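Local coordinates for protein putative polysaccharide binding proteins (DUF1812) (Bacteroides thetaiotaomicron VPI-5482, PDB 3GF8) that is a putative outer-membrane lipoprotein of the FimB/Mfa2 family that probably takes part in assembling or anchoring fimbriae on the cell surface, at residues Ile146-Ser158 and Ala206-Met218. Numbering follows the deposited sequence.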
# COMPACT_ATOMS: atom_id res chain seq x y z
N ILE A 146 7.82 -4.49 -1.74
CA ILE A 146 6.39 -4.71 -1.86
C ILE A 146 5.65 -3.42 -1.55
O ILE A 146 5.85 -2.81 -0.48
CB ILE A 146 5.95 -5.80 -0.85
CG1 ILE A 146 6.62 -7.15 -1.22
CG2 ILE A 146 4.42 -5.94 -0.79
CD1 ILE A 146 6.33 -8.19 -0.26
N ARG A 147 4.76 -3.00 -2.45
CA ARG A 147 4.08 -1.74 -2.28
C ARG A 147 2.97 -1.90 -1.30
O ARG A 147 2.16 -2.83 -1.40
CB ARG A 147 3.54 -1.19 -3.60
CG ARG A 147 2.99 0.19 -3.44
CD ARG A 147 2.82 0.94 -4.77
NE ARG A 147 1.85 2.01 -4.62
CZ ARG A 147 1.49 2.84 -5.59
NH1 ARG A 147 1.98 2.72 -6.82
NH2 ARG A 147 0.62 3.79 -5.34
N ASP A 148 2.94 -0.99 -0.32
CA ASP A 148 1.99 -1.08 0.79
C ASP A 148 0.84 -0.07 0.71
O ASP A 148 -0.24 -0.27 1.31
CB ASP A 148 2.74 -0.88 2.12
CG ASP A 148 3.37 -2.16 2.66
OD1 ASP A 148 3.19 -3.25 2.09
OD2 ASP A 148 4.06 -2.05 3.70
N THR A 149 1.08 1.04 0.02
CA THR A 149 0.07 2.07 -0.11
C THR A 149 -0.69 1.85 -1.43
O THR A 149 -0.11 1.47 -2.46
CB THR A 149 0.69 3.46 -0.03
OG1 THR A 149 1.83 3.52 -0.88
CG2 THR A 149 1.10 3.77 1.40
N LYS A 150 -2.01 2.07 -1.36
CA LYS A 150 -2.91 1.72 -2.45
C LYS A 150 -3.78 2.94 -2.83
O LYS A 150 -4.44 3.56 -1.99
CB LYS A 150 -3.76 0.52 -2.01
CG LYS A 150 -2.95 -0.67 -1.55
CD LYS A 150 -2.16 -1.34 -2.72
CE LYS A 150 -0.94 -2.11 -2.22
NZ LYS A 150 -0.29 -2.94 -3.30
N ILE A 151 -3.76 3.27 -4.10
CA ILE A 151 -4.48 4.42 -4.59
C ILE A 151 -5.71 3.87 -5.31
O ILE A 151 -5.63 2.88 -6.04
CB ILE A 151 -3.58 5.27 -5.48
CG1 ILE A 151 -2.45 5.85 -4.61
CG2 ILE A 151 -4.40 6.36 -6.15
CD1 ILE A 151 -1.50 6.71 -5.31
N VAL A 152 -6.86 4.48 -5.05
CA VAL A 152 -8.11 4.02 -5.68
C VAL A 152 -8.88 5.22 -6.19
O VAL A 152 -9.04 6.21 -5.47
CB VAL A 152 -9.00 3.19 -4.74
CG1 VAL A 152 -8.19 2.24 -3.91
CG2 VAL A 152 -9.78 4.07 -3.86
N ARG A 153 -9.32 5.16 -7.44
CA ARG A 153 -10.20 6.16 -8.01
C ARG A 153 -11.58 5.55 -8.12
O ARG A 153 -11.78 4.56 -8.85
CB ARG A 153 -9.72 6.57 -9.38
CG ARG A 153 -10.73 7.48 -10.10
CD ARG A 153 -10.10 8.17 -11.29
NE ARG A 153 -8.90 8.88 -10.88
CZ ARG A 153 -8.21 9.69 -11.65
NH1 ARG A 153 -8.61 9.94 -12.90
NH2 ARG A 153 -7.13 10.27 -11.17
N PHE A 154 -12.54 6.10 -7.39
CA PHE A 154 -13.90 5.60 -7.42
C PHE A 154 -14.82 6.52 -8.22
O PHE A 154 -14.80 7.72 -8.06
CB PHE A 154 -14.48 5.44 -6.04
CG PHE A 154 -13.85 4.36 -5.21
CD1 PHE A 154 -13.80 3.07 -5.65
CD2 PHE A 154 -13.36 4.63 -3.95
CE1 PHE A 154 -13.27 2.07 -4.87
CE2 PHE A 154 -12.82 3.62 -3.16
CZ PHE A 154 -12.78 2.35 -3.62
N GLY A 155 -15.62 5.90 -9.09
CA GLY A 155 -16.73 6.55 -9.77
C GLY A 155 -18.04 5.87 -9.40
O GLY A 155 -18.10 4.66 -9.17
N PHE A 156 -19.10 6.65 -9.33
CA PHE A 156 -20.39 6.10 -8.99
C PHE A 156 -21.38 6.63 -10.00
O PHE A 156 -21.56 7.82 -10.09
CB PHE A 156 -20.78 6.52 -7.55
CG PHE A 156 -19.76 6.13 -6.53
CD1 PHE A 156 -18.69 6.95 -6.26
CD2 PHE A 156 -19.86 4.93 -5.85
CE1 PHE A 156 -17.73 6.57 -5.35
CE2 PHE A 156 -18.91 4.55 -4.93
CZ PHE A 156 -17.85 5.36 -4.68
N GLN A 157 -22.03 5.72 -10.73
CA GLN A 157 -23.06 6.07 -11.71
C GLN A 157 -24.28 5.17 -11.65
O GLN A 157 -24.26 4.01 -11.20
CB GLN A 157 -22.53 5.91 -13.13
CG GLN A 157 -21.22 6.57 -13.43
CD GLN A 157 -20.63 6.07 -14.76
OE1 GLN A 157 -21.29 5.36 -15.52
NE2 GLN A 157 -19.38 6.46 -15.03
N SER A 158 -25.36 5.72 -12.18
CA SER A 158 -26.57 4.98 -12.40
C SER A 158 -26.31 3.87 -13.42
O SER A 158 -25.77 4.13 -14.50
CB SER A 158 -27.64 5.94 -12.95
OG SER A 158 -28.80 5.21 -13.29
N ALA A 206 -20.44 12.33 -15.78
CA ALA A 206 -19.90 11.07 -16.32
C ALA A 206 -18.39 10.95 -16.08
O ALA A 206 -17.91 9.87 -15.74
CB ALA A 206 -20.20 10.95 -17.82
N THR A 207 -17.64 12.05 -16.26
CA THR A 207 -16.23 12.14 -15.81
C THR A 207 -16.02 11.92 -14.26
O THR A 207 -15.05 11.29 -13.86
CB THR A 207 -15.60 13.51 -16.20
N ALA A 208 -16.95 12.43 -13.44
CA ALA A 208 -16.81 12.56 -11.97
C ALA A 208 -16.17 11.38 -11.21
O ALA A 208 -16.50 10.23 -11.44
CB ALA A 208 -18.18 12.87 -11.35
N TYR A 209 -15.31 11.69 -10.26
CA TYR A 209 -14.69 10.67 -9.44
C TYR A 209 -14.11 11.25 -8.12
O TYR A 209 -13.96 12.44 -8.00
CB TYR A 209 -13.62 9.97 -10.26
CG TYR A 209 -12.45 10.86 -10.70
CD1 TYR A 209 -11.35 11.05 -9.87
CD2 TYR A 209 -12.44 11.48 -11.94
CE1 TYR A 209 -10.27 11.85 -10.26
CE2 TYR A 209 -11.37 12.29 -12.34
CZ TYR A 209 -10.29 12.46 -11.50
OH TYR A 209 -9.24 13.22 -11.88
N VAL A 210 -13.78 10.39 -7.16
CA VAL A 210 -12.97 10.78 -5.98
C VAL A 210 -11.70 9.96 -5.97
O VAL A 210 -11.73 8.77 -6.27
CB VAL A 210 -13.72 10.53 -4.64
CG1 VAL A 210 -14.94 11.44 -4.50
CG2 VAL A 210 -14.16 9.14 -4.51
N ASP A 211 -10.58 10.58 -5.62
CA ASP A 211 -9.35 9.84 -5.44
C ASP A 211 -9.06 9.73 -3.99
O ASP A 211 -9.03 10.74 -3.28
CB ASP A 211 -8.14 10.51 -6.08
CG ASP A 211 -8.12 10.41 -7.59
OD1 ASP A 211 -8.87 9.58 -8.14
OD2 ASP A 211 -7.35 11.18 -8.23
N MSE A 212 -8.80 8.49 -3.58
CA MSE A 212 -8.49 8.13 -2.19
C MSE A 212 -7.25 7.29 -2.14
O MSE A 212 -6.85 6.71 -3.16
CB MSE A 212 -9.64 7.27 -1.68
CG MSE A 212 -11.00 7.94 -1.95
SE MSE A 212 -12.52 7.01 -1.16
CE MSE A 212 -12.22 7.35 0.61
N ASN A 213 -6.66 7.16 -0.96
CA ASN A 213 -5.65 6.12 -0.75
C ASN A 213 -5.70 5.44 0.62
O ASN A 213 -6.21 5.98 1.57
CB ASN A 213 -4.21 6.57 -1.10
CG ASN A 213 -3.69 7.78 -0.31
OD1 ASN A 213 -2.54 8.22 -0.54
ND2 ASN A 213 -4.50 8.34 0.56
N THR A 214 -5.18 4.23 0.71
CA THR A 214 -5.14 3.59 2.00
C THR A 214 -3.85 2.82 2.15
O THR A 214 -3.02 2.79 1.24
CB THR A 214 -6.37 2.65 2.21
OG1 THR A 214 -6.40 2.21 3.57
CG2 THR A 214 -6.33 1.45 1.23
N MSE A 215 -3.67 2.19 3.31
CA MSE A 215 -2.51 1.34 3.55
C MSE A 215 -2.87 -0.06 2.97
O MSE A 215 -3.69 -0.13 2.06
CB MSE A 215 -2.19 1.38 5.04
CG MSE A 215 -1.76 2.79 5.48
SE MSE A 215 0.10 3.09 5.13
CE MSE A 215 0.70 1.93 6.58
N ARG A 216 -2.30 -1.15 3.48
CA ARG A 216 -2.33 -2.45 2.81
C ARG A 216 -3.73 -2.97 2.68
O ARG A 216 -4.53 -2.85 3.64
CB ARG A 216 -1.51 -3.48 3.57
CG ARG A 216 -0.02 -3.14 3.64
CD ARG A 216 0.78 -4.32 4.10
NE ARG A 216 0.81 -5.34 3.06
CZ ARG A 216 0.99 -6.65 3.26
NH1 ARG A 216 1.12 -7.14 4.48
NH2 ARG A 216 1.03 -7.47 2.24
N LEU A 217 -4.03 -3.50 1.48
CA LEU A 217 -5.26 -4.28 1.28
C LEU A 217 -4.95 -5.75 1.53
O LEU A 217 -4.12 -6.33 0.85
CB LEU A 217 -5.84 -4.05 -0.13
CG LEU A 217 -6.26 -2.58 -0.37
CD1 LEU A 217 -6.38 -2.27 -1.85
CD2 LEU A 217 -7.55 -2.26 0.39
N MSE A 218 -5.61 -6.33 2.53
CA MSE A 218 -5.35 -7.70 3.00
C MSE A 218 -6.52 -8.65 2.69
O MSE A 218 -7.71 -8.34 2.93
CB MSE A 218 -5.12 -7.70 4.52
CG MSE A 218 -3.92 -6.82 4.97
SE MSE A 218 -2.26 -7.17 4.06
CE MSE A 218 -1.97 -9.00 4.80
O HOH W 1 0.66 -4.63 0.21
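Asp148 OD1 forms a salt bridge with Arg216 NE, 3.3 Å away, in which no N-H points at the oxygen; the same OD1 accepts a hydrogen bond from Asn185 ND2, and Arg216 NH2 makes a salt bridge to Asp262. A water bridges Arg216 NE to Arg147 O. Six backbone hydrogen bonds then join three pairs, from Lys150–Thr214 to Phe154–Val210. Further along, Asp211 OD1 takes a hydrogen bond from Arg153 NE at 2.8 Å on its syn lone pair, and OD2 receives a weak one from Arg153 NH2. With CG anti to its backbone N (chi1 172°) and a bend at chi3, Arg153 runs alongside Asp211 and lays its guanidinium flat over one face of Tyr209, planes 8° apart. The cation-pi stack puts CZ 3.8 Å from the ring centroid, while Arg153 CD makes a CH-pi contact over the same face. Arg153 and Asp211 project from the same face of the antiparallel pair as Ile151 and Asn213. On the other face, Met212 SE meets the edge of the Phe154 ring, 3.8 Å from CD2, and Val152 CG2 packs on Met212 CB; Ile174 of strand 170-176 covers this apolar patch. Ion pair and stack together fix the Arg153 guanidinium.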